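PDB 4CZW: Pab-dependent poly(a)-specific ribonuclease subunit PAN2 from Neurospora crassa, which probably shortens the poly(A) tails of messenger RNA as the catalytic exonuclease subunit of the PAN2-PAN3 deadenylation complex. Local coordinates for residues 65-70 with 80-85; 70-75 with 407-412; 154-159 with 400-405; 412-417 with 537-542. All coordinates share one frame; numbering follows the deposited sequence.

Contact 1 of 4, residues 65-70 with 80-85; sequences NMALQH and CLLCEL. With ZN (zinc ion), chain B.
H70 and L82 face each other between two helices, and their side chains cross obliquely. L82 CD2 lies 3.5 Å from H70 CG and comes at the ring on a slant. The other methyl turns to the opposite helix backbone: L82 CD1 is 3.7 Å from A67 CA and also touches A67 CB. L85 CB closes this apolar patch on A67.

The imidazole continues past the leucine to a zinc ion. H70 CG is anti to the backbone N (chi1 170°), which carries the ring away from its own helix and brings NE2 to 2.0 Å from the zinc. C80 SG and C83 SG each bind the same metal at 2.3 Å. C80 SG lies at the ring edge, near the ring plane, while C83 SG stands oblique to it. C80 is the N-cap residue of helix 81-94, and C83 follows within the first turn, as a CxxC pair. C75 is the fourth ligand, which makes this a site of three cysteines and one histidine in the pseudo-UCH domain. The metal thus joins the end of one helix to the start of the next.

The axes of the two short helix segments come within 8.0 Å, and their directions differ by 107°. Helix 130-149 packs on L82 and L85 through I145 and on M66 through Y149. Helix 103-109 touches L85 through M105, and helix 158-163 lies against N65.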
loop_
_atom_site.group_PDB
_atom_site.type_symbol
_atom_site.label_atom_id
_atom_site.label_comp_id
_atom_site.label_asym_id
_atom_site.label_seq_id
_atom_site.Cartn_x
_atom_site.Cartn_y
_atom_site.Cartn_z
ATOM N N ASN A 65 -0.526 8.563 6.783
ATOM C CA ASN A 65 -1.649 9.425 7.128
ATOM C C ASN A 65 -2.254 10.069 5.885
ATOM O O ASN A 65 -3.470 10.078 5.709
ATOM C CB ASN A 65 -1.209 10.502 8.121
ATOM C CG ASN A 65 -2.337 11.443 8.498
ATOM O OD1 ASN A 65 -3.161 11.131 9.357
ATOM N ND2 ASN A 65 -2.376 12.605 7.855
HETATM N N MSE A 66 -1.384 10.595 5.028
HETATM C CA MSE A 66 -1.788 11.244 3.785
HETATM C C MSE A 66 -2.724 10.371 2.953
HETATM O O MSE A 66 -3.752 10.838 2.463
HETATM C CB MSE A 66 -0.549 11.605 2.966
HETATM C CG MSE A 66 -0.826 12.371 1.688
HETATM SE SE MSE A 66 0.807 12.633 0.654
HETATM C CE MSE A 66 1.961 13.278 2.083
ATOM N N ALA A 67 -2.364 9.100 2.809
ATOM C CA ALA A 67 -3.143 8.166 2.004
ATOM C C ALA A 67 -4.472 7.817 2.667
ATOM O O ALA A 67 -5.502 7.725 1.999
ATOM C CB ALA A 67 -2.337 6.903 1.741
ATOM N N LEU A 68 -4.441 7.626 3.982
ATOM C CA LEU A 68 -5.635 7.244 4.728
ATOM C C LEU A 68 -6.662 8.372 4.780
ATOM O O LEU A 68 -7.865 8.125 4.710
ATOM C CB LEU A 68 -5.261 6.810 6.146
ATOM C CG LEU A 68 -4.523 5.475 6.259
ATOM C CD1 LEU A 68 -4.104 5.213 7.696
ATOM C CD2 LEU A 68 -5.390 4.340 5.737
ATOM N N GLN A 69 -6.184 9.607 4.902
ATOM C CA GLN A 69 -7.074 10.764 4.941
ATOM C C GLN A 69 -7.791 10.946 3.607
ATOM O O GLN A 69 -8.888 11.498 3.556
ATOM C CB GLN A 69 -6.302 12.037 5.299
ATOM C CG GLN A 69 -5.652 12.024 6.676
ATOM C CD GLN A 69 -6.656 12.043 7.811
ATOM O OE1 GLN A 69 -7.817 12.406 7.624
ATOM N NE2 GLN A 69 -6.211 11.653 9.000
ATOM N N HIS A 70 -7.166 10.480 2.530
ATOM C CA HIS A 70 -7.773 10.562 1.205
ATOM C C HIS A 70 -8.684 9.374 0.920
ATOM O O HIS A 70 -9.790 9.539 0.408
ATOM C CB HIS A 70 -6.701 10.650 0.120
ATOM C CG HIS A 70 -7.244 10.508 -1.268
ATOM N ND1 HIS A 70 -7.950 11.510 -1.897
ATOM C CD2 HIS A 70 -7.203 9.474 -2.141
ATOM C CE1 HIS A 70 -8.311 11.104 -3.100
ATOM N NE2 HIS A 70 -7.871 9.870 -3.273
ATOM N N CYS A 80 -7.087 4.924 -8.967
ATOM C CA CYS A 80 -6.649 5.987 -8.071
ATOM C C CYS A 80 -5.613 5.428 -7.104
ATOM O O CYS A 80 -5.964 4.812 -6.097
ATOM C CB CYS A 80 -7.838 6.577 -7.310
ATOM S SG CYS A 80 -7.428 7.888 -6.142
ATOM N N LEU A 81 -4.340 5.645 -7.419
ATOM C CA LEU A 81 -3.240 5.014 -6.696
ATOM C C LEU A 81 -3.157 5.424 -5.227
ATOM O O LEU A 81 -2.695 4.648 -4.392
ATOM C CB LEU A 81 -1.913 5.322 -7.391
ATOM C CG LEU A 81 -1.777 4.777 -8.815
ATOM C CD1 LEU A 81 -0.410 5.107 -9.394
ATOM C CD2 LEU A 81 -2.030 3.277 -8.841
ATOM N N LEU A 82 -3.599 6.637 -4.913
ATOM C CA LEU A 82 -3.563 7.110 -3.534
ATOM C C LEU A 82 -4.580 6.361 -2.679
ATOM O O LEU A 82 -4.308 6.029 -1.525
ATOM C CB LEU A 82 -3.818 8.616 -3.467
ATOM C CG LEU A 82 -3.650 9.239 -2.080
ATOM C CD1 LEU A 82 -2.297 8.873 -1.493
ATOM C CD2 LEU A 82 -3.814 10.746 -2.145
ATOM N N CYS A 83 -5.752 6.099 -3.251
ATOM C CA CYS A 83 -6.761 5.286 -2.580
ATOM C C CYS A 83 -6.241 3.872 -2.369
ATOM O O CYS A 83 -6.373 3.305 -1.283
ATOM C CB CYS A 83 -8.060 5.253 -3.388
ATOM S SG CYS A 83 -9.184 6.626 -3.061
ATOM N N GLU A 84 -5.646 3.311 -3.417
ATOM C CA GLU A 84 -5.062 1.979 -3.351
ATOM C C GLU A 84 -3.929 1.937 -2.331
ATOM O O GLU A 84 -3.725 0.923 -1.664
ATOM C CB GLU A 84 -4.556 1.547 -4.728
ATOM C CG GLU A 84 -5.630 1.533 -5.809
ATOM C CD GLU A 84 -6.677 0.458 -5.581
ATOM O OE1 GLU A 84 -6.362 -0.553 -4.920
ATOM O OE2 GLU A 84 -7.817 0.626 -6.064
ATOM N N LEU A 85 -3.198 3.041 -2.212
ATOM C CA LEU A 85 -2.138 3.154 -1.216
ATOM C C LEU A 85 -2.712 3.086 0.193
ATOM O O LEU A 85 -2.128 2.467 1.081
ATOM C CB LEU A 85 -1.352 4.454 -1.399
ATOM C CG LEU A 85 -0.055 4.370 -2.207
ATOM C CD1 LEU A 85 0.572 5.744 -2.353
ATOM C CD2 LEU A 85 0.921 3.411 -1.547
HETATM ZN ZN ZN B . -8.817 8.473 -4.410
#

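Contact 2 of 4, residues 70-75 with 407-412; sequences HAATAC and TRLDTS. With ZN (zinc ion), chain B.
D410 OD1, which lies against A74 CB, accepts from two groups of S412. S412 OG comes in on the syn lone pair, and S412 N meets the oxygen from above the carboxylate plane at 3.1 Å. The second bond makes an Asx turn. A chi1 of -172° turns the D410 carboxylate away from its own N and lays it beside A74. An alanine here is likely to undo the Asx turn, since S412 N would lose its acceptor, and to open a gap beside A74 CB.

The direct bond between the segments is made by backbone: D410 N donates to A72 O at 3.0 Å. Next to it L409 CD1 packs 3.7 Å from A72 CB. A water lies between T73 O and D410 O, and K534 of helix 529-541 also bonds T73 O.

The facing segment leads from zinc ligand H70 to zinc ligand C75, whose SG is 2.3 Å from the metal. An ST turn shapes this link in the pseudo-UCH domain. The D410 N to A72 O bond and the water tie it to the chain after helix 404-407. In the ST turn T73 OG1 accepts from C75 N at 3.3 Å and gives its proton to H70 O, which T73 N also reaches.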
loop_
_atom_site.group_PDB
_atom_site.type_symbol
_atom_site.label_atom_id
_atom_site.label_comp_id
_atom_site.label_asym_id
_atom_site.label_seq_id
_atom_site.Cartn_x
_atom_site.Cartn_y
_atom_site.Cartn_z
ATOM N N HIS A 70 -7.166 10.480 2.530
ATOM C CA HIS A 70 -7.773 10.562 1.205
ATOM C C HIS A 70 -8.684 9.374 0.920
ATOM O O HIS A 70 -9.790 9.539 0.408
ATOM C CB HIS A 70 -6.701 10.650 0.120
ATOM C CG HIS A 70 -7.244 10.508 -1.268
ATOM N ND1 HIS A 70 -7.950 11.510 -1.897
ATOM C CD2 HIS A 70 -7.203 9.474 -2.141
ATOM C CE1 HIS A 70 -8.311 11.104 -3.100
ATOM N NE2 HIS A 70 -7.871 9.870 -3.273
ATOM N N ALA A 71 -8.209 8.176 1.247
ATOM C CA ALA A 71 -8.962 6.952 0.999
ATOM C C ALA A 71 -10.283 6.936 1.764
ATOM O O ALA A 71 -11.248 6.297 1.344
ATOM C CB ALA A 71 -8.127 5.736 1.365
ATOM N N ALA A 72 -10.322 7.651 2.883
ATOM C CA ALA A 72 -11.506 7.686 3.732
ATOM C C ALA A 72 -12.569 8.651 3.210
ATOM O O ALA A 72 -13.650 8.762 3.789
ATOM C CB ALA A 72 -11.116 8.055 5.154
ATOM N N THR A 73 -12.263 9.347 2.120
ATOM C CA THR A 73 -13.212 10.285 1.529
ATOM C C THR A 73 -14.180 9.565 0.599
ATOM O O THR A 73 -14.190 8.336 0.528
ATOM C CB THR A 73 -12.500 11.406 0.745
ATOM O OG1 THR A 73 -11.888 10.860 -0.431
ATOM C CG2 THR A 73 -11.440 12.074 1.608
ATOM N N ALA A 74 -14.990 10.338 -0.117
ATOM C CA ALA A 74 -15.986 9.776 -1.020
ATOM C C ALA A 74 -15.423 9.569 -2.421
ATOM O O ALA A 74 -16.177 9.378 -3.375
ATOM C CB ALA A 74 -17.212 10.675 -1.076
ATOM N N CYS A 75 -14.097 9.603 -2.532
ATOM C CA CYS A 75 -13.411 9.465 -3.814
ATOM C C CYS A 75 -13.818 8.193 -4.551
ATOM O O CYS A 75 -13.618 7.085 -4.055
ATOM C CB CYS A 75 -11.893 9.485 -3.607
ATOM S SG CYS A 75 -10.917 9.228 -5.111
ATOM N N THR A 407 -12.574 8.052 12.283
ATOM C CA THR A 407 -13.625 8.666 13.086
ATOM C C THR A 407 -14.698 9.311 12.214
ATOM O O THR A 407 -15.893 9.093 12.419
ATOM C CB THR A 407 -13.048 9.728 14.045
ATOM O OG1 THR A 407 -12.178 9.097 14.992
ATOM C CG2 THR A 407 -14.164 10.444 14.789
ATOM N N ARG A 408 -14.269 10.104 11.237
ATOM C CA ARG A 408 -15.200 10.756 10.325
ATOM C C ARG A 408 -15.122 10.144 8.929
ATOM O O ARG A 408 -15.057 10.857 7.928
ATOM C CB ARG A 408 -14.929 12.260 10.264
ATOM C CG ARG A 408 -15.171 12.977 11.583
ATOM C CD ARG A 408 -15.149 14.487 11.411
ATOM N NE ARG A 408 -13.847 14.975 10.969
ATOM C CZ ARG A 408 -12.858 15.309 11.790
ATOM N NH1 ARG A 408 -13.019 15.206 13.103
ATOM N NH2 ARG A 408 -11.705 15.745 11.301
ATOM N N LEU A 409 -15.130 8.816 8.879
ATOM C CA LEU A 409 -15.111 8.081 7.618
ATOM C C LEU A 409 -16.357 8.369 6.786
ATOM O O LEU A 409 -17.476 8.323 7.296
ATOM C CB LEU A 409 -14.993 6.579 7.888
ATOM C CG LEU A 409 -15.149 5.626 6.701
ATOM C CD1 LEU A 409 -13.991 5.777 5.730
ATOM C CD2 LEU A 409 -15.268 4.188 7.184
ATOM N N ASP A 410 -16.160 8.669 5.506
ATOM C CA ASP A 410 -17.278 8.926 4.606
ATOM C C ASP A 410 -17.938 7.614 4.196
ATOM O O ASP A 410 -17.263 6.676 3.770
ATOM C CB ASP A 410 -16.813 9.699 3.371
ATOM C CG ASP A 410 -17.968 10.156 2.502
ATOM O OD1 ASP A 410 -18.410 9.373 1.637
ATOM O OD2 ASP A 410 -18.434 11.301 2.686
ATOM N N THR A 411 -19.260 7.555 4.324
ATOM C CA THR A 411 -20.000 6.319 4.087
ATOM C C THR A 411 -21.007 6.444 2.947
ATOM O O THR A 411 -21.881 5.592 2.790
ATOM C CB THR A 411 -20.754 5.874 5.353
ATOM O OG1 THR A 411 -21.781 6.827 5.658
ATOM C CG2 THR A 411 -19.801 5.767 6.535
ATOM N N SER A 412 -20.874 7.502 2.153
ATOM C CA SER A 412 -21.838 7.802 1.096
ATOM C C SER A 412 -21.889 6.731 0.006
ATOM O O SER A 412 -22.891 6.602 -0.696
ATOM C CB SER A 412 -21.519 9.158 0.465
ATOM O OG SER A 412 -20.229 9.158 -0.120
HETATM ZN ZN ZN B . -8.817 8.473 -4.410
HETATM O O HOH W 1 -15.060 6.176 1.891
#

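Contact 3 of 4, residues 154-159 with 400-405; sequences PISTEL and RFNMDW
An ST turn at S156 and an Asx turn at N402 meet here, each just ahead of a short helix, and S156 bonds D404 across the gap. With chi1 at -180° the hydroxyl of S156 swings away from its own N and toward D404. It donates to D404 OD2 at 3.1 Å, on the lone pair away from the other carboxylate oxygen. The same hydroxyl accepts from E158 N at 3.2 Å, closing the ST turn. Without the hydroxyl, as in an alanine here, D404 OD2 would probably lose this donor and E158 N its acceptor, and the turn before helix 158-163 would be freer to shift.

On the facing segment N402 OD1 accepts from D404 N, which stands well above the carbonyl plane (67°). N402 ND2 adds a weak bond to D404 OD2. R408 lies farther off as a long, weak ion pair of D404. The two segments run almost antiparallel beside helix 61-71, whose Q69 touches both I155 and S156.

Van der Waals contacts flank the polar centre. I155 CG2 rests by the D404 carbonyl and 3.9 Å from W405 CA. L159 and R400 lie alongside, pointing opposite ways. L159 CD1 ends 3.5 Å from F401 C and 3.9 Å from N402 CB.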
loop_
_atom_site.group_PDB
_atom_site.type_symbol
_atom_site.label_atom_id
_atom_site.label_comp_id
_atom_site.label_asym_id
_atom_site.label_seq_id
_atom_site.Cartn_x
_atom_site.Cartn_y
_atom_site.Cartn_z
ATOM N N PRO A 154 -9.379 16.107 1.748
ATOM C CA PRO A 154 -9.128 15.017 2.697
ATOM C C PRO A 154 -9.979 15.155 3.954
ATOM O O PRO A 154 -10.455 16.250 4.255
ATOM C CB PRO A 154 -7.638 15.167 3.019
ATOM C CG PRO A 154 -7.335 16.598 2.744
ATOM C CD PRO A 154 -8.197 16.970 1.574
ATOM N N ILE A 155 -10.165 14.051 4.672
ATOM C CA ILE A 155 -10.985 14.042 5.878
ATOM C C ILE A 155 -10.436 14.997 6.933
ATOM O O ILE A 155 -11.193 15.706 7.598
ATOM C CB ILE A 155 -11.086 12.625 6.477
ATOM C CG1 ILE A 155 -11.700 11.660 5.460
ATOM C CG2 ILE A 155 -11.914 12.636 7.752
ATOM C CD1 ILE A 155 -13.116 12.013 5.063
ATOM N N SER A 156 -9.114 15.027 7.075
ATOM C CA SER A 156 -8.490 15.874 8.081
ATOM C C SER A 156 -7.058 16.261 7.726
ATOM O O SER A 156 -6.257 15.424 7.307
ATOM C CB SER A 156 -8.508 15.173 9.440
ATOM O OG SER A 156 -7.911 15.980 10.439
ATOM N N THR A 157 -6.749 17.542 7.895
ATOM C CA THR A 157 -5.389 18.039 7.747
ATOM C C THR A 157 -4.888 18.526 9.099
ATOM O O THR A 157 -4.010 19.384 9.180
ATOM C CB THR A 157 -5.302 19.185 6.721
ATOM O OG1 THR A 157 -6.088 20.296 7.170
ATOM C CG2 THR A 157 -5.810 18.726 5.362
ATOM N N GLU A 158 -5.463 17.966 10.160
ATOM C CA GLU A 158 -5.174 18.395 11.524
ATOM C C GLU A 158 -3.754 18.042 11.954
ATOM O O GLU A 158 -3.114 18.797 12.687
ATOM C CB GLU A 158 -6.183 17.775 12.495
ATOM C CG GLU A 158 -6.086 18.296 13.919
ATOM C CD GLU A 158 -6.495 19.751 14.038
ATOM O OE1 GLU A 158 -7.251 20.235 13.168
ATOM O OE2 GLU A 158 -6.060 20.414 15.004
ATOM N N LEU A 159 -3.268 16.889 11.500
ATOM C CA LEU A 159 -1.917 16.445 11.822
ATOM C C LEU A 159 -0.889 17.414 11.253
ATOM O O LEU A 159 0.019 17.857 11.955
ATOM C CB LEU A 159 -1.674 15.030 11.283
ATOM C CG LEU A 159 -0.410 14.265 11.697
ATOM C CD1 LEU A 159 -0.657 12.775 11.574
ATOM C CD2 LEU A 159 0.802 14.650 10.861
ATOM N N ARG A 400 3.798 10.309 15.199
ATOM C CA ARG A 400 2.578 11.090 15.030
ATOM C C ARG A 400 1.556 10.344 14.176
ATOM O O ARG A 400 1.919 9.629 13.241
ATOM C CB ARG A 400 2.894 12.447 14.399
ATOM C CG ARG A 400 3.696 13.384 15.288
ATOM C CD ARG A 400 2.864 13.884 16.457
ATOM N NE ARG A 400 1.613 14.492 16.012
ATOM C CZ ARG A 400 1.494 15.756 15.618
ATOM N NH1 ARG A 400 2.553 16.553 15.609
ATOM N NH2 ARG A 400 0.314 16.223 15.230
ATOM N N PHE A 401 0.280 10.518 14.502
ATOM C CA PHE A 401 -0.799 9.895 13.743
ATOM C C PHE A 401 -2.116 10.633 13.967
ATOM O O PHE A 401 -2.252 11.405 14.917
ATOM C CB PHE A 401 -0.948 8.418 14.121
ATOM C CG PHE A 401 -1.421 8.195 15.529
ATOM C CD1 PHE A 401 -0.528 8.217 16.587
ATOM C CD2 PHE A 401 -2.760 7.951 15.794
ATOM C CE1 PHE A 401 -0.961 8.008 17.884
ATOM C CE2 PHE A 401 -3.199 7.741 17.087
ATOM C CZ PHE A 401 -2.299 7.770 18.133
ATOM N N ASN A 402 -3.082 10.391 13.087
ATOM C CA ASN A 402 -4.394 11.016 13.194
ATOM C C ASN A 402 -5.498 10.038 12.799
ATOM O O ASN A 402 -5.457 9.449 11.720
ATOM C CB ASN A 402 -4.456 12.275 12.327
ATOM C CG ASN A 402 -5.779 13.001 12.447
ATOM O OD1 ASN A 402 -6.663 12.839 11.608
ATOM N ND2 ASN A 402 -5.920 13.807 13.493
HETATM N N MSE A 403 -6.482 9.870 13.678
HETATM C CA MSE A 403 -7.512 8.853 13.487
HETATM C C MSE A 403 -8.831 9.423 12.972
HETATM O O MSE A 403 -9.853 8.737 12.982
HETATM C CB MSE A 403 -7.759 8.104 14.800
HETATM C CG MSE A 403 -6.540 7.377 15.346
HETATM SE SE MSE A 403 -5.883 6.006 14.127
HETATM C CE MSE A 403 -7.527 4.977 13.923
ATOM N N ASP A 404 -8.809 10.673 12.520
ATOM C CA ASP A 404 -10.026 11.324 12.046
ATOM C C ASP A 404 -10.533 10.706 10.746
ATOM O O ASP A 404 -11.719 10.803 10.428
ATOM C CB ASP A 404 -9.796 12.823 11.855
ATOM C CG ASP A 404 -9.362 13.515 13.132
ATOM O OD1 ASP A 404 -9.594 12.952 14.224
ATOM O OD2 ASP A 404 -8.793 14.623 13.045
ATOM N N TRP A 405 -9.634 10.073 9.997
ATOM C CA TRP A 405 -10.016 9.398 8.762
ATOM C C TRP A 405 -10.959 8.241 9.069
ATOM O O TRP A 405 -11.843 7.917 8.276
ATOM C CB TRP A 405 -8.781 8.893 8.008
ATOM C CG TRP A 405 -8.032 7.798 8.716
ATOM C CD1 TRP A 405 -7.003 7.947 9.599
ATOM C CD2 TRP A 405 -8.255 6.385 8.596
ATOM N NE1 TRP A 405 -6.573 6.717 10.037
ATOM C CE2 TRP A 405 -7.324 5.744 9.438
ATOM C CE3 TRP A 405 -9.152 5.604 7.861
ATOM C CZ2 TRP A 405 -7.264 4.356 9.564
ATOM C CZ3 TRP A 405 -9.090 4.226 7.987
ATOM C CH2 TRP A 405 -8.154 3.617 8.832
#

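Contact 4 of 4, residues 412-417 with 537-542; sequences SVLFRD and WVLVNL
L414 reaches from the weakly bonded helix 412-415 to three residues of the exonuclease segment, V538, L539 and L542. Its CB points toward them and also sits over the rim of the F415 ring, on one face. From there CG leaves on the side opposite the carbonyl carbon (chi1 -63°). The chain runs on extended through chi2 (177°), out to helix 529-541. CD1 does most of the touching. It is 3.8 Å from V538 CG1. L539 CD2 is as near to it, and L542 CD1 follows at 4.0 Å. CD2 lies on the L539 side, 4.1 Å from L539 CG. The leucine therefore crosses V538 and L539 at a slant, with its fork set among their branches.

V413 adds a second, looser pairing. V413 CG1 is 4.1 Å from V538 CG2, and the two valines overlap side by side, their chains pointing opposite ways. V538 thus uses one methyl for each partner, CG1 for L414 and CG2 for V413. Within 412-417, R416 NH2 donates to S412 OG at 3.1 Å. K535 of helix 529-541 also touches V413 and L414.

No hydrogen bond or charge pair links the two segments. The contact is buried aliphatic packing, so between these two segments the hold rests on shape and burial, without a directional bond.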
loop_
_atom_site.group_PDB
_atom_site.type_symbol
_atom_site.label_atom_id
_atom_site.label_comp_id
_atom_site.label_asym_id
_atom_site.label_seq_id
_atom_site.Cartn_x
_atom_site.Cartn_y
_atom_site.Cartn_z
ATOM N N SER A 412 -20.874 7.502 2.153
ATOM C CA SER A 412 -21.838 7.802 1.096
ATOM C C SER A 412 -21.889 6.731 0.006
ATOM O O SER A 412 -22.891 6.602 -0.696
ATOM C CB SER A 412 -21.519 9.158 0.465
ATOM O OG SER A 412 -20.229 9.158 -0.120
ATOM N N VAL A 413 -20.811 5.965 -0.129
ATOM C CA VAL A 413 -20.725 4.937 -1.161
ATOM C C VAL A 413 -21.693 3.786 -0.875
ATOM O O VAL A 413 -22.113 3.071 -1.787
ATOM C CB VAL A 413 -19.277 4.395 -1.289
ATOM C CG1 VAL A 413 -18.860 3.660 -0.022
ATOM C CG2 VAL A 413 -19.134 3.498 -2.514
ATOM N N LEU A 414 -22.062 3.627 0.392
ATOM C CA LEU A 414 -22.957 2.548 0.801
ATOM C C LEU A 414 -24.414 2.847 0.463
ATOM O O LEU A 414 -25.221 1.931 0.301
ATOM C CB LEU A 414 -22.822 2.287 2.303
ATOM C CG LEU A 414 -21.463 1.810 2.819
ATOM C CD1 LEU A 414 -21.487 1.672 4.334
ATOM C CD2 LEU A 414 -21.071 0.493 2.166
ATOM N N PHE A 415 -24.749 4.128 0.355
ATOM C CA PHE A 415 -26.139 4.538 0.182
ATOM C C PHE A 415 -26.442 5.058 -1.221
ATOM O O PHE A 415 -27.604 5.234 -1.585
ATOM C CB PHE A 415 -26.501 5.611 1.214
ATOM C CG PHE A 415 -26.125 5.251 2.623
ATOM C CD1 PHE A 415 -26.904 4.376 3.361
ATOM C CD2 PHE A 415 -24.994 5.792 3.212
ATOM C CE1 PHE A 415 -26.561 4.045 4.659
ATOM C CE2 PHE A 415 -24.645 5.465 4.509
ATOM C CZ PHE A 415 -25.429 4.590 5.233
ATOM N N ARG A 416 -25.398 5.299 -2.008
ATOM C CA ARG A 416 -25.567 5.880 -3.338
ATOM C C ARG A 416 -26.146 4.876 -4.333
ATOM O O ARG A 416 -25.780 3.701 -4.330
ATOM C CB ARG A 416 -24.231 6.419 -3.856
ATOM C CG ARG A 416 -24.331 7.134 -5.197
ATOM C CD ARG A 416 -23.019 7.801 -5.584
ATOM N NE ARG A 416 -22.652 8.871 -4.662
ATOM C CZ ARG A 416 -21.742 8.750 -3.700
ATOM N NH1 ARG A 416 -21.100 7.601 -3.534
ATOM N NH2 ARG A 416 -21.472 9.777 -2.906
ATOM N N ASP A 417 -27.053 5.353 -5.182
ATOM C CA ASP A 417 -27.667 4.513 -6.204
ATOM C C ASP A 417 -27.371 5.039 -7.605
ATOM O O ASP A 417 -27.788 6.139 -7.967
ATOM C CB ASP A 417 -29.180 4.425 -5.989
ATOM C CG ASP A 417 -29.859 3.508 -6.991
ATOM O OD1 ASP A 417 -29.190 2.591 -7.512
ATOM O OD2 ASP A 417 -31.065 3.703 -7.254
ATOM N N TRP A 537 -14.460 -1.989 2.183
ATOM C CA TRP A 537 -13.419 -1.356 2.987
ATOM C C TRP A 537 -14.022 -0.453 4.057
ATOM O O TRP A 537 -13.536 -0.406 5.187
ATOM C CB TRP A 537 -12.465 -0.553 2.098
ATOM C CG TRP A 537 -11.327 0.061 2.854
ATOM C CD1 TRP A 537 -10.197 -0.569 3.290
ATOM C CD2 TRP A 537 -11.204 1.429 3.264
ATOM N NE1 TRP A 537 -9.381 0.319 3.947
ATOM C CE2 TRP A 537 -9.976 1.553 3.944
ATOM C CE3 TRP A 537 -12.014 2.562 3.123
ATOM C CZ2 TRP A 537 -9.538 2.762 4.481
ATOM C CZ3 TRP A 537 -11.577 3.761 3.656
ATOM C CH2 TRP A 537 -10.350 3.852 4.327
ATOM N N VAL A 538 -15.080 0.265 3.693
ATOM C CA VAL A 538 -15.786 1.125 4.636
ATOM C C VAL A 538 -16.437 0.288 5.735
ATOM O O VAL A 538 -16.341 0.618 6.918
ATOM C CB VAL A 538 -16.861 1.981 3.928
ATOM C CG1 VAL A 538 -17.822 2.588 4.938
ATOM C CG2 VAL A 538 -16.205 3.070 3.095
ATOM N N LEU A 539 -17.081 -0.804 5.335
ATOM C CA LEU A 539 -17.765 -1.690 6.273
ATOM C C LEU A 539 -16.806 -2.293 7.297
ATOM O O LEU A 539 -17.179 -2.513 8.449
ATOM C CB LEU A 539 -18.492 -2.804 5.515
ATOM C CG LEU A 539 -19.702 -2.369 4.687
ATOM C CD1 LEU A 539 -20.220 -3.519 3.840
ATOM C CD2 LEU A 539 -20.800 -1.825 5.589
ATOM N N VAL A 540 -15.573 -2.554 6.876
ATOM C CA VAL A 540 -14.554 -3.072 7.783
ATOM C C VAL A 540 -14.180 -2.025 8.829
ATOM O O VAL A 540 -14.124 -2.320 10.022
ATOM C CB VAL A 540 -13.286 -3.510 7.024
ATOM C CG1 VAL A 540 -12.166 -3.847 7.998
ATOM C CG2 VAL A 540 -13.589 -4.699 6.128
ATOM N N ASN A 541 -13.936 -0.800 8.373
ATOM C CA ASN A 541 -13.534 0.282 9.267
ATOM C C ASN A 541 -14.685 0.828 10.107
ATOM O O ASN A 541 -14.462 1.555 11.075
ATOM C CB ASN A 541 -12.892 1.418 8.469
ATOM C CG ASN A 541 -11.491 1.078 8.000
ATOM O OD1 ASN A 541 -10.536 1.126 8.776
ATOM N ND2 ASN A 541 -11.360 0.732 6.725
ATOM N N LEU A 542 -15.913 0.483 9.738
ATOM C CA LEU A 542 -17.070 0.846 10.548
ATOM C C LEU A 542 -17.187 -0.094 11.743
ATOM O O LEU A 542 -17.883 0.202 12.715
ATOM C CB LEU A 542 -18.354 0.817 9.715
ATOM C CG LEU A 542 -18.581 2.003 8.775
ATOM C CD1 LEU A 542 -19.870 1.832 7.988
ATOM C CD2 LEU A 542 -18.599 3.307 9.555
#

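Overall arrangement
Contacts 1 to 3 form one cluster, with centres 11 to 12 Å apart. Contacts 1 and 2 share H70, helix 61-71 and the zinc ion. Contact 3 touches both, through Q69 of contact 1 and A72 of contact 2. Contact 4 shares S412 with contact 2, and their centres are 8 Å apart; contacts 3 and 4 are 19 Å apart but meet where W405 touches W537 and N541. Along the chain contacts 1 and 2 interleave, contact 3 is nested inside the loop closed by contact 2, and contact 4 comes last. The series thus runs from the zinc site of the pseudo-UCH domain to exonuclease helix 529-541, consistent with the domain's proposed scaffold role.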